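Fiber KNOB domain (Avirulent turkey hemorrhagic enteritis virus, PDB 4D63) forms the trimeric head at the tip of the viral fibre, binds sialic acid and probably serves in attachment to host cells. Local coordinates at residues S97-S102 with I171-I176; I78-N83 with M180-L185. All blocks are in the same frame, centred on the assembly; numbering follows the deposited sequence.

Contact 1: S97-S102 with I171-I176; sequences SIELRS and IKMIKI
Strand 98-101 and strand 171-176, which a bulge breaks, pair antiparallel at one end of the chain's main sheet, where 98-101 is the outermost strand within this chain. Ile98 faces Ile176 and Leu100 faces Ile174 in hydrogen-bonded pairs. Each pair is closed by two backbone bonds, among them Leu100 N to Ile174 O at 2.8 Å. Glu99 with Lys175, between them, and Arg101 with Met173, beyond Leu100, are non-hydrogen-bonded pairs.

The two faces differ in character. On one, Ile98, Leu100, Ile174 and Ile176 turn into the core of the head's beta-sandwich, and Leu100 CD1 meets Ile176 CD1 at 4.2 Å. Leu133 of strand 129-137 packs on both Ile174 and Ile176. On the other face, the side chains of Glu99 and Lys175 run side by side, and Lys175 NZ forms a salt bridge with Glu99 OE2 at 2.9 Å. The amine meets OE2 on its anti side, slightly out of the carboxylate plane. The Met173 chain leaves with CG anti to the backbone N (chi1 170°) and bends at chi3. This sets CE 3.4 Å from Arg101 NE, with CE also touching Glu99 CB.

Lys172 and Met173 form a classic beta bulge opposite Ile136. Beyond it, Ser102 OG bonds Ile171 O at 3.1 Å, in the carbonyl plane. Ser102 N reaches Lys172 O from above its carbonyl plane, at 3.2 Å.

Contact 2: I78-N83 with M180-L185; sequences IQFIDN and MLFTCL
Phe80 meets both Met180 and Phe182, where strand 78-80 pairs with strand 181-185. Its CB sits 4.1 Å from Met180 O, the atom that accepts the backbone bond from Phe80 N. CG and CD1 lie beneath Met180 CE, which stands over one ring face, offset toward the rim. This is a CH-pi contact, with CE 4.0 Å from the centroid of the Phe80 ring. The sulfur lies farther above the same ring, a Met-aromatic contact. Further out, CE1 of Phe80 meets CE1 of Phe182 at 3.5 Å. These rings touch rim to rim, their planes at 69°.

Ile78 and Phe182 form a hydrogen-bonded pair, with Phe182 N to Ile78 O at 2.8 Å. Ile78 CG1 is anti to the backbone N (chi1 172°), which leaves CG2 to touch Phe182 CB at 3.8 Å. On the other face Gln79 OE1 lies near Leu181 CD1. Past the last pair a water bridges the segments. It donates to Phe80 O and Asn83 OD1, and accepts from Met180 N at 2.7 Å.

Ile129 of strand 129-137 packs on both Met180 and Phe182. The face of Gln79 and Leu181 meets neighbouring subunits: Gln79 packs on Leu185 of one of them. One face in the core and one at the subunit interface fits the beta-sandwich of a trimeric adenovirus fibre head.

From the N terminus, the chain first reaches 78-83, then 97-102. It passes through four long strands, 113-120, 129-137, 142-154 and 157-163, before 171-176 returns to 97-102 and closes contact 1. Shortly after, 180-185 returns to 78-83 and closes contact 2, so the loop of contact 1 lies wholly within that of contact 2. The two pairings occupy the two ends of the strand order in the main sheet. The short link from 171-176 to 180-185 carries the chain from near one end to the other. The contacts still touch: Asn83 ND2 makes a weak hydrogen bond to Ile176 O, and Ile98 CD1 packs against Met180 CE.

Contact 1: S97-S102 with I171-I176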
loop_
_atom_site.group_PDB
_atom_site.type_symbol
_atom_site.label_atom_id
_atom_site.label_comp_id
_atom_site.label_asym_id
_atom_site.label_seq_id
_atom_site.Cartn_x
_atom_site.Cartn_y
_atom_site.Cartn_z
ATOM N N SER A 97 -12.538 -7.043 -11.207
ATOM C CA SER A 97 -12.595 -5.603 -11.122
ATOM C C SER A 97 -13.775 -5.166 -10.299
ATOM O O SER A 97 -14.849 -5.717 -10.480
ATOM C CB SER A 97 -12.775 -5.049 -12.521
ATOM O OG SER A 97 -11.613 -5.300 -13.264
ATOM N N ILE A 98 -13.589 -4.169 -9.424
ATOM C CA ILE A 98 -14.723 -3.318 -9.043
ATOM C C ILE A 98 -14.858 -2.210 -10.100
ATOM O O ILE A 98 -13.974 -1.381 -10.269
ATOM C CB ILE A 98 -14.568 -2.674 -7.658
ATOM C CG1 ILE A 98 -14.537 -3.761 -6.578
ATOM C CG2 ILE A 98 -15.716 -1.692 -7.413
ATOM C CD1 ILE A 98 -14.003 -3.262 -5.255
ATOM N N GLU A 99 -15.968 -2.194 -10.798
ATOM C CA GLU A 99 -16.135 -1.318 -11.937
ATOM C C GLU A 99 -16.954 -0.111 -11.542
ATOM O O GLU A 99 -18.076 -0.252 -11.093
ATOM C CB GLU A 99 -16.839 -2.069 -13.068
ATOM C CG GLU A 99 -16.094 -3.324 -13.497
ATOM C CD GLU A 99 -16.821 -4.102 -14.570
ATOM O OE1 GLU A 99 -18.063 -4.193 -14.478
ATOM O OE2 GLU A 99 -16.150 -4.630 -15.490
ATOM N N LEU A 100 -16.374 1.071 -11.696
ATOM C CA LEU A 100 -17.053 2.309 -11.376
ATOM C C LEU A 100 -17.148 3.181 -12.626
ATOM O O LEU A 100 -16.132 3.473 -13.272
ATOM C CB LEU A 100 -16.295 3.028 -10.253
ATOM C CG LEU A 100 -16.266 2.258 -8.924
ATOM C CD1 LEU A 100 -15.206 2.852 -8.002
ATOM C CD2 LEU A 100 -17.652 2.262 -8.251
ATOM N N ARG A 101 -18.368 3.563 -12.983
ATOM C CA ARG A 101 -18.628 4.337 -14.203
ATOM C C ARG A 101 -18.714 5.809 -13.870
ATOM O O ARG A 101 -18.805 6.161 -12.705
ATOM C CB ARG A 101 -19.948 3.883 -14.837
ATOM C CG ARG A 101 -19.980 2.397 -15.172
ATOM C CD ARG A 101 -21.045 2.008 -16.191
ATOM N NE ARG A 101 -20.422 1.331 -17.337
ATOM C CZ ARG A 101 -20.216 1.878 -18.543
ATOM N NH1 ARG A 101 -20.606 3.118 -18.834
ATOM N NH2 ARG A 101 -19.616 1.170 -19.484
ATOM N N SER A 102 -18.731 6.644 -14.911
ATOM C CA SER A 102 -18.864 8.096 -14.822
ATOM C C SER A 102 -20.000 8.515 -13.926
ATOM O O SER A 102 -19.840 9.391 -13.105
ATOM C CB SER A 102 -19.182 8.712 -16.205
ATOM O OG SER A 102 -18.222 8.371 -17.186
ATOM N N ILE A 171 -12.826 10.074 -18.906
ATOM C CA ILE A 171 -12.921 8.712 -18.388
ATOM C C ILE A 171 -14.370 8.226 -18.406
ATOM O O ILE A 171 -15.273 8.907 -17.924
ATOM C CB ILE A 171 -12.265 8.643 -16.987
ATOM C CG1 ILE A 171 -10.753 8.821 -17.159
ATOM C CG2 ILE A 171 -12.537 7.327 -16.273
ATOM C CD1 ILE A 171 -10.012 9.061 -15.866
ATOM N N LYS A 172 -14.564 7.050 -19.004
ATOM C CA LYS A 172 -15.844 6.342 -19.033
ATOM C C LYS A 172 -15.968 5.449 -17.769
ATOM O O LYS A 172 -17.048 5.230 -17.217
ATOM C CB LYS A 172 -15.887 5.468 -20.308
ATOM C CG LYS A 172 -17.234 4.825 -20.655
ATOM C CD LYS A 172 -17.117 3.354 -21.097
ATOM C CE LYS A 172 -16.354 3.159 -22.410
ATOM N NZ LYS A 172 -17.057 3.770 -23.576
ATOM N N MET A 173 -14.848 4.923 -17.311
ATOM C CA MET A 173 -14.915 3.887 -16.309
ATOM C C MET A 173 -13.553 3.711 -15.659
ATOM O O MET A 173 -12.516 3.841 -16.319
ATOM C CB MET A 173 -15.398 2.581 -16.964
ATOM C CG MET A 173 -15.309 1.334 -16.095
ATOM S SD MET A 173 -15.935 -0.162 -16.897
ATOM C CE MET A 173 -17.627 -0.275 -16.356
ATOM N N ILE A 174 -13.575 3.425 -14.369
ATOM C CA ILE A 174 -12.400 3.059 -13.626
ATOM C C ILE A 174 -12.667 1.665 -13.084
ATOM O O ILE A 174 -13.702 1.441 -12.428
ATOM C CB ILE A 174 -12.165 4.066 -12.470
ATOM C CG1 ILE A 174 -11.881 5.455 -13.061
ATOM C CG2 ILE A 174 -11.013 3.652 -11.593
ATOM C CD1 ILE A 174 -11.768 6.569 -12.051
ATOM N N LYS A 175 -11.747 0.744 -13.351
ATOM C CA LYS A 175 -11.755 -0.584 -12.731
ATOM C C LYS A 175 -10.671 -0.708 -11.654
ATOM O O LYS A 175 -9.481 -0.470 -11.915
ATOM C CB LYS A 175 -11.476 -1.645 -13.774
ATOM C CG LYS A 175 -12.471 -1.720 -14.919
ATOM C CD LYS A 175 -12.169 -2.939 -15.785
ATOM C CE LYS A 175 -13.100 -3.007 -16.988
ATOM N NZ LYS A 175 -13.776 -4.322 -17.081
ATOM N N ILE A 176 -11.076 -1.033 -10.436
ATOM C CA ILE A 176 -10.133 -1.339 -9.375
ATOM C C ILE A 176 -9.899 -2.829 -9.428
ATOM O O ILE A 176 -10.807 -3.603 -9.165
ATOM C CB ILE A 176 -10.667 -0.924 -7.996
ATOM C CG1 ILE A 176 -10.935 0.580 -7.977
ATOM C CG2 ILE A 176 -9.678 -1.314 -6.887
ATOM C CD1 ILE A 176 -11.674 1.020 -6.751
#

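Contact 2: I78-N83 with M180-L185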
loop_
_atom_site.group_PDB
_atom_site.type_symbol
_atom_site.label_atom_id
_atom_site.label_comp_id
_atom_site.label_asym_id
_atom_site.label_seq_id
_atom_site.Cartn_x
_atom_site.Cartn_y
_atom_site.Cartn_z
ATOM N N ILE A 78 -11.595 -3.173 7.246
ATOM C CA ILE A 78 -12.663 -3.395 6.284
ATOM C C ILE A 78 -12.097 -3.806 4.920
ATOM O O ILE A 78 -11.277 -3.091 4.335
ATOM C CB ILE A 78 -13.559 -2.140 6.147
ATOM C CG1 ILE A 78 -14.559 -2.294 4.992
ATOM C CG2 ILE A 78 -12.748 -0.873 5.957
ATOM C CD1 ILE A 78 -15.785 -1.404 5.134
ATOM N N GLN A 79 -12.568 -4.941 4.417
ATOM C CA GLN A 79 -12.164 -5.442 3.136
ATOM C C GLN A 79 -13.318 -5.463 2.158
ATOM O O GLN A 79 -14.363 -6.013 2.471
ATOM C CB GLN A 79 -11.610 -6.855 3.263
ATOM C CG GLN A 79 -10.891 -7.333 2.010
ATOM C CD GLN A 79 -10.401 -8.762 2.113
ATOM O OE1 GLN A 79 -9.750 -9.139 3.059
ATOM N NE2 GLN A 79 -10.683 -9.544 1.107
ATOM N N PHE A 80 -13.098 -4.915 0.952
ATOM C CA PHE A 80 -14.050 -5.060 -0.149
ATOM C C PHE A 80 -13.895 -6.434 -0.758
ATOM O O PHE A 80 -12.778 -6.857 -1.050
ATOM C CB PHE A 80 -13.862 -3.956 -1.185
ATOM C CG PHE A 80 -14.291 -2.607 -0.698
ATOM C CD1 PHE A 80 -13.530 -1.921 0.263
ATOM C CD2 PHE A 80 -15.444 -2.014 -1.175
ATOM C CE1 PHE A 80 -13.918 -0.673 0.734
ATOM C CE2 PHE A 80 -15.853 -0.778 -0.683
ATOM C CZ PHE A 80 -15.088 -0.104 0.256
ATOM N N ILE A 81 -15.025 -7.127 -0.959
ATOM C CA ILE A 81 -15.022 -8.548 -1.313
ATOM C C ILE A 81 -15.605 -8.925 -2.687
ATOM O O ILE A 81 -15.586 -10.106 -3.041
ATOM C CB ILE A 81 -15.711 -9.436 -0.224
ATOM C CG1 ILE A 81 -17.224 -9.140 -0.156
ATOM C CG2 ILE A 81 -15.022 -9.258 1.130
ATOM C CD1 ILE A 81 -18.011 -10.050 0.756
ATOM N N ASP A 82 -16.109 -7.968 -3.460
ATOM C CA ASP A 82 -16.626 -8.275 -4.805
ATOM C C ASP A 82 -15.575 -8.764 -5.819
ATOM O O ASP A 82 -15.925 -9.465 -6.767
ATOM C CB ASP A 82 -17.343 -7.054 -5.390
ATOM C CG ASP A 82 -18.652 -6.748 -4.664
ATOM O OD1 ASP A 82 -19.365 -7.723 -4.340
ATOM O OD2 ASP A 82 -18.953 -5.549 -4.405
ATOM N N ASN A 83 -14.306 -8.400 -5.639
ATOM C CA ASN A 83 -13.311 -8.658 -6.683
ATOM C C ASN A 83 -12.100 -9.412 -6.151
ATOM O O ASN A 83 -10.962 -9.110 -6.512
ATOM C CB ASN A 83 -12.848 -7.343 -7.324
ATOM C CG ASN A 83 -12.024 -6.492 -6.364
ATOM O OD1 ASN A 83 -12.237 -6.538 -5.145
ATOM N ND2 ASN A 83 -11.068 -5.731 -6.898
ATOM N N MET A 180 -8.900 -4.600 -1.967
ATOM C CA MET A 180 -8.749 -3.460 -1.072
ATOM C C MET A 180 -9.082 -3.844 0.350
ATOM O O MET A 180 -10.166 -4.327 0.615
ATOM C CB MET A 180 -9.706 -2.328 -1.465
ATOM C CG MET A 180 -9.355 -1.704 -2.824
ATOM S SD MET A 180 -10.211 -0.150 -3.151
ATOM C CE MET A 180 -11.910 -0.703 -3.009
ATOM N N LEU A 181 -8.177 -3.551 1.268
ATOM C CA LEU A 181 -8.483 -3.625 2.692
ATOM C C LEU A 181 -7.931 -2.374 3.391
ATOM O O LEU A 181 -6.790 -1.992 3.185
ATOM C CB LEU A 181 -7.897 -4.904 3.313
ATOM C CG LEU A 181 -8.030 -5.025 4.845
ATOM C CD1 LEU A 181 -8.169 -6.497 5.211
ATOM C CD2 LEU A 181 -6.846 -4.382 5.576
ATOM N N PHE A 182 -8.774 -1.746 4.201
ATOM C CA PHE A 182 -8.415 -0.576 4.937
ATOM C C PHE A 182 -8.346 -0.932 6.398
ATOM O O PHE A 182 -9.312 -1.482 6.945
ATOM C CB PHE A 182 -9.481 0.525 4.756
ATOM C CG PHE A 182 -9.688 0.963 3.326
ATOM C CD1 PHE A 182 -10.516 0.256 2.481
ATOM C CD2 PHE A 182 -9.039 2.095 2.829
ATOM C CE1 PHE A 182 -10.698 0.677 1.177
ATOM C CE2 PHE A 182 -9.225 2.502 1.544
ATOM C CZ PHE A 182 -10.045 1.789 0.714
ATOM N N THR A 183 -7.240 -0.582 7.035
ATOM C CA THR A 183 -7.154 -0.559 8.489
ATOM C C THR A 183 -7.393 0.902 8.946
ATOM O O THR A 183 -6.681 1.798 8.517
ATOM C CB THR A 183 -5.795 -1.045 8.994
ATOM O OG1 THR A 183 -5.570 -2.406 8.575
ATOM C CG2 THR A 183 -5.743 -0.928 10.544
ATOM N N CYS A 184 -8.411 1.129 9.787
ATOM C CA CYS A 184 -8.831 2.467 10.183
ATOM C C CYS A 184 -8.776 2.662 11.704
ATOM O O CYS A 184 -9.081 1.733 12.461
ATOM C CB CYS A 184 -10.246 2.699 9.714
ATOM S SG CYS A 184 -10.489 2.314 7.984
ATOM N N LEU A 185 -8.393 3.862 12.133
ATOM C CA LEU A 185 -8.498 4.268 13.536
ATOM C C LEU A 185 -9.760 5.086 13.763
ATOM O O LEU A 185 -10.000 6.080 13.079
ATOM C CB LEU A 185 -7.294 5.095 13.982
ATOM C CG LEU A 185 -6.001 4.298 14.138
ATOM C CD1 LEU A 185 -4.952 5.156 14.824
ATOM C CD2 LEU A 185 -6.233 3.019 14.924
HETATM O O HOH W 1 -11.320 -5.309 -2.935
#